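Local structure of glycosyl hydrolase, BNR repeat (Ralstonia eutropha, 3B7F) at residues 159-164 / 228-233; 219-224 / 265-270. The protein is probably a glycosyl hydrolase of the non-viral sialidase type, built as a seven-bladed beta-propeller with BNR repeats. All coordinates share one frame; numbering follows the deposited sequence.

Interaction 1: 159-164 / 228-233. With EDO (1,2-ethanediol), chain R; EDO (1,2-ethanediol), chain F.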
# COMPACT_ATOMS: atom_id res chain seq x y z
N HIS A 159 -15.38 17.67 4.02
CA HIS A 159 -15.62 17.56 5.47
C HIS A 159 -15.14 18.87 6.09
O HIS A 159 -14.09 19.38 5.65
CB HIS A 159 -14.84 16.39 6.07
CG HIS A 159 -15.30 15.99 7.44
ND1 HIS A 159 -15.02 16.72 8.57
CD2 HIS A 159 -16.02 14.92 7.86
CE1 HIS A 159 -15.55 16.14 9.63
NE2 HIS A 159 -16.16 15.03 9.22
N PRO A 160 -15.89 19.45 7.06
CA PRO A 160 -15.41 20.71 7.70
C PRO A 160 -14.01 20.62 8.36
O PRO A 160 -13.28 21.60 8.36
CB PRO A 160 -16.49 21.03 8.76
CG PRO A 160 -17.36 19.83 8.85
CD PRO A 160 -17.22 19.05 7.57
N MSE A 161 -13.67 19.46 8.89
CA MSE A 161 -12.35 19.19 9.47
C MSE A 161 -11.22 18.89 8.48
O MSE A 161 -10.07 18.83 8.90
CB MSE A 161 -12.46 18.04 10.48
CG MSE A 161 -13.27 18.35 11.74
SE MSE A 161 -12.45 19.81 12.74
CE MSE A 161 -10.77 18.95 13.18
N ARG A 162 -11.53 18.72 7.19
CA ARG A 162 -10.52 18.30 6.19
C ARG A 162 -9.21 19.08 6.14
O ARG A 162 -8.13 18.47 6.14
CB ARG A 162 -11.09 18.36 4.78
CG ARG A 162 -10.08 17.89 3.75
CD ARG A 162 -10.45 18.19 2.41
NE ARG A 162 -10.64 19.62 2.12
CZ ARG A 162 -9.68 20.53 1.95
NH1 ARG A 162 -8.38 20.23 2.09
NH2 ARG A 162 -10.02 21.79 1.66
N ARG A 163 -9.31 20.41 6.04
CA ARG A 163 -8.12 21.25 5.95
C ARG A 163 -7.25 21.10 7.22
O ARG A 163 -6.02 21.10 7.13
CB ARG A 163 -8.50 22.71 5.68
CG ARG A 163 -7.31 23.59 5.26
N ALA A 164 -7.90 20.96 8.38
CA ALA A 164 -7.23 20.74 9.67
C ALA A 164 -6.56 19.35 9.72
O ALA A 164 -5.43 19.21 10.20
CB ALA A 164 -8.23 20.89 10.82
N VAL A 228 -1.94 14.10 20.21
CA VAL A 228 -3.07 14.75 19.60
C VAL A 228 -3.90 13.68 18.88
O VAL A 228 -3.49 12.52 18.79
CB VAL A 228 -2.66 15.92 18.65
CG1 VAL A 228 -2.21 17.10 19.49
CG2 VAL A 228 -1.59 15.48 17.63
N GLU A 229 -5.08 14.07 18.43
CA GLU A 229 -6.06 13.18 17.81
C GLU A 229 -5.73 12.77 16.38
O GLU A 229 -6.13 11.69 15.92
CB GLU A 229 -7.43 13.89 17.79
CG GLU A 229 -7.99 14.21 19.16
CD GLU A 229 -8.75 13.04 19.74
OE1 GLU A 229 -9.90 12.82 19.27
OE2 GLU A 229 -8.21 12.37 20.66
N PHE A 230 -5.07 13.70 15.69
CA PHE A 230 -4.69 13.56 14.29
C PHE A 230 -3.44 14.41 14.02
O PHE A 230 -3.02 15.22 14.86
CB PHE A 230 -5.87 13.93 13.38
CG PHE A 230 -6.37 15.35 13.55
CD1 PHE A 230 -5.73 16.42 12.92
CD2 PHE A 230 -7.51 15.61 14.34
CE1 PHE A 230 -6.20 17.73 13.07
CE2 PHE A 230 -7.98 16.90 14.50
CZ PHE A 230 -7.32 17.97 13.87
N GLY A 231 -2.90 14.25 12.82
CA GLY A 231 -1.66 14.87 12.35
C GLY A 231 -0.57 13.84 12.10
O GLY A 231 0.50 14.17 11.55
N HIS A 232 -0.86 12.59 12.45
CA HIS A 232 0.06 11.44 12.39
C HIS A 232 0.49 11.07 10.97
O HIS A 232 -0.15 11.48 10.00
CB HIS A 232 -0.61 10.22 13.03
CG HIS A 232 -1.04 10.45 14.45
ND1 HIS A 232 -2.15 11.21 14.78
CD2 HIS A 232 -0.50 10.06 15.63
CE1 HIS A 232 -2.27 11.27 16.09
NE2 HIS A 232 -1.28 10.59 16.63
N ASP A 233 1.57 10.29 10.85
CA ASP A 233 2.09 9.89 9.54
C ASP A 233 2.16 8.35 9.36
O ASP A 233 3.25 7.76 9.38
CB ASP A 233 3.46 10.55 9.28
CG ASP A 233 3.98 10.33 7.85
OD1 ASP A 233 3.18 10.01 6.95
OD2 ASP A 233 5.22 10.47 7.64
C1 EDO R . -1.68 9.19 20.11
O1 EDO R . -1.19 10.38 19.44
C2 EDO R . -2.89 9.47 20.99
O2 EDO R . -2.96 8.46 22.01
C1 EDO F . -7.89 9.33 18.23
O1 EDO F . -7.73 9.96 16.95
C2 EDO F . -9.12 8.44 18.32
O2 EDO F . -8.82 7.03 18.26

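Interaction 2: 219-224 / 265-270. With EDO (1,2-ethanediol), chain O.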
# COMPACT_ATOMS: atom_id res chain seq x y z
N ALA A 219 2.30 7.06 18.19
CA ALA A 219 3.15 8.26 18.37
C ALA A 219 3.15 9.14 17.11
O ALA A 219 2.85 8.68 16.01
CB ALA A 219 4.54 7.87 18.71
N ALA A 220 3.47 10.42 17.32
CA ALA A 220 3.63 11.45 16.29
C ALA A 220 4.71 12.36 16.83
O ALA A 220 4.52 13.57 17.10
CB ALA A 220 2.33 12.19 16.04
N ASN A 221 5.88 11.76 16.96
CA ASN A 221 7.06 12.42 17.57
C ASN A 221 7.70 13.60 16.78
O ASN A 221 8.54 14.34 17.28
CB ASN A 221 8.05 11.29 17.97
CG ASN A 221 7.44 10.35 19.09
OD1 ASN A 221 6.62 10.81 19.93
ND2 ASN A 221 7.83 9.07 19.09
N PHE A 222 7.24 13.78 15.55
CA PHE A 222 7.58 14.93 14.70
C PHE A 222 6.67 16.16 14.96
O PHE A 222 6.92 17.23 14.40
CB PHE A 222 7.51 14.55 13.21
CG PHE A 222 6.17 13.95 12.78
CD1 PHE A 222 5.94 12.57 12.87
CD2 PHE A 222 5.16 14.75 12.29
CE1 PHE A 222 4.75 12.03 12.53
CE2 PHE A 222 3.95 14.20 11.94
CZ PHE A 222 3.75 12.84 12.05
N LEU A 223 5.62 15.99 15.77
CA LEU A 223 4.69 17.06 16.08
C LEU A 223 5.09 17.70 17.41
O LEU A 223 5.74 17.05 18.25
CB LEU A 223 3.23 16.55 16.16
CG LEU A 223 2.53 16.04 14.89
CD1 LEU A 223 1.11 15.55 15.22
CD2 LEU A 223 2.46 17.09 13.81
N PRO A 224 4.74 18.99 17.59
CA PRO A 224 4.99 19.67 18.88
C PRO A 224 4.41 18.92 20.08
O PRO A 224 5.08 18.79 21.09
CB PRO A 224 4.29 21.02 18.71
CG PRO A 224 4.34 21.26 17.27
CD PRO A 224 4.14 19.93 16.62
N TRP A 265 -4.07 1.60 19.03
CA TRP A 265 -2.88 1.10 18.36
C TRP A 265 -1.86 0.83 19.44
O TRP A 265 -1.62 1.70 20.28
CB TRP A 265 -2.29 2.13 17.39
CG TRP A 265 -3.16 2.45 16.22
CD1 TRP A 265 -3.95 3.54 16.08
CD2 TRP A 265 -3.34 1.65 15.04
NE1 TRP A 265 -4.61 3.48 14.89
CE2 TRP A 265 -4.27 2.33 14.23
CE3 TRP A 265 -2.81 0.44 14.58
CZ2 TRP A 265 -4.70 1.83 12.99
CZ3 TRP A 265 -3.24 -0.07 13.36
CH2 TRP A 265 -4.18 0.64 12.57
N LYS A 266 -1.29 -0.38 19.43
CA LYS A 266 -0.23 -0.82 20.34
C LYS A 266 1.03 -1.09 19.55
O LYS A 266 1.00 -1.83 18.58
CB LYS A 266 -0.66 -2.09 21.06
CG LYS A 266 -1.82 -1.85 22.01
CD LYS A 266 -2.18 -3.11 22.74
CE LYS A 266 -3.32 -2.87 23.73
NZ LYS A 266 -3.74 -4.20 24.23
N ARG A 267 2.13 -0.46 19.97
CA ARG A 267 3.41 -0.52 19.31
C ARG A 267 4.17 -1.85 19.46
O ARG A 267 5.14 -1.98 20.23
CB ARG A 267 4.30 0.66 19.76
CG ARG A 267 5.46 0.94 18.79
CD ARG A 267 6.09 2.28 19.09
NE ARG A 267 7.16 2.58 18.15
CZ ARG A 267 7.76 3.76 18.01
NH1 ARG A 267 7.47 4.79 18.76
NH2 ARG A 267 8.71 3.88 17.11
N ILE A 268 3.72 -2.83 18.69
CA ILE A 268 4.39 -4.13 18.56
C ILE A 268 5.80 -3.98 18.03
O ILE A 268 6.62 -4.84 18.28
CB ILE A 268 3.59 -5.15 17.68
CG1 ILE A 268 3.27 -4.60 16.26
CG2 ILE A 268 2.30 -5.58 18.44
CD1 ILE A 268 2.65 -5.62 15.29
N GLY A 269 6.09 -2.88 17.34
CA GLY A 269 7.43 -2.52 16.97
C GLY A 269 8.45 -2.34 18.10
O GLY A 269 9.64 -2.38 17.85
N ASP A 270 8.00 -2.15 19.33
CA ASP A 270 8.89 -2.12 20.49
C ASP A 270 9.57 -3.48 20.78
O ASP A 270 10.48 -3.51 21.59
CB ASP A 270 8.14 -1.60 21.73
CG ASP A 270 7.81 -0.11 21.63
OD1 ASP A 270 8.43 0.57 20.79
OD2 ASP A 270 6.95 0.40 22.40
C1 EDO O . 2.73 -3.18 23.18
O1 EDO O . 4.08 -2.79 22.97
C2 EDO O . 2.35 -4.27 22.19
O2 EDO O . 1.23 -5.07 22.64

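Interaction 1: 159-164 / 228-233
A single aromatic ring, Phe230, carries this whole contact, and no hydrogen bond crosses it. The contact lies at the surface of a seven-bladed beta-propeller, where the turn into the short helix 162-166 meets the long loop that leads into strand 234-239. The CB bond of Phe230 points toward 159-164, and CG sits between the backbone N and the carbonyl carbon (chi1 60°), which sets the ring beside Met161 and Ala164. The side chains of selenomethionine Met161 and Phe230 cross at about a right angle: the Met161 chain is bent at chi2 and chi3, and its CE comes obliquely to 3.7 Å from Phe230 CZ. The backbone carbonyl oxygen Ala164 O also approaches the ring obliquely, 3.3 Å from Phe230 CE1, while Ala164 CB adds looser packing at 4.3 Å from Phe230 CZ. Trp165, next in the helix, meets the same ring edge-to-face. The turn leading into the helix is held from within. His159 begins a type I turn, and its ND1 receives a capping bond from Met161 N at 3.1 Å, the donor being only 4° out of the imidazole plane; NE2 of this ring bonds to Asp210. On the loop, Gly231 and His232 form a G1 beta bulge opposite Gly199. A 1,2-ethanediol, probably from the crystallisation liquor, takes a nearly straight bond (168°) at the imidazole edge, from His232 NE2 to its O1 at 2.8 Å.

Interaction 2: 219-224 / 265-270
The guanidinium group of Arg267 is the flat group at this contact, with the amide of Asn221 at its edge and the methyl of Ala219 approaching obliquely. Asn221 ND2 stands near the guanidinium plane, 4.3 Å from Arg267 NH1, and Ala219 CB lies at the same distance, 4.3 Å, from Arg267 NH1. Both approaches are loose, and no hydrogen bond joins the two segments. The reach comes from the arginine: with CG anti to the backbone N (chi1 -161°) and the remaining chain extended, it reaches the long loop between strands 212-213 and 234-239. Its base lies just beyond strand 264-266, the outermost strand of a four-stranded propeller blade, where Arg267 is the centre of an inverse gamma turn and Ile268 N bonds to Lys266 O at 2.9 Å. A short 3-10 segment follows and brings Asp270 back beside the arginine. Asp270 OD1 is 3.6 Å from Arg267 NE but well out of the guanidinium plane, which makes this a purely electrostatic pair. The stronger polar partner is Asp278, in a salt bridge with NH2. On the loop side, Ala219 N is bonded to the hydroxyl of Tyr256 in strand 254-259. The two acids probably balance the arginine's charge, whereas Asn221 ND2 and Arg267 NH1, both N-H donors, cannot bond to each other, in keeping with their spacing.

Both interactions are surface contacts on the same side of the chain's centre, with their own centres about 17 Å apart; the first buries 121 Å² between its segments, the second 54 Å². They share one element, the long loop between strands 212-213 and 234-239: interaction 1 uses its later part against helix 162-166, interaction 2 its earlier part against the end of an outer blade strand. Their chemistry differs accordingly: mainly apolar in the first, with one backbone carbonyl oxygen against the ring, and in the second a loose contact around a guanidinium group whose charge is met by acids outside the opposing segment. The loop's two parts also pack on each other, with Val228 CG2 3.6 Å from Leu223 CD1, joining the two contacts directly.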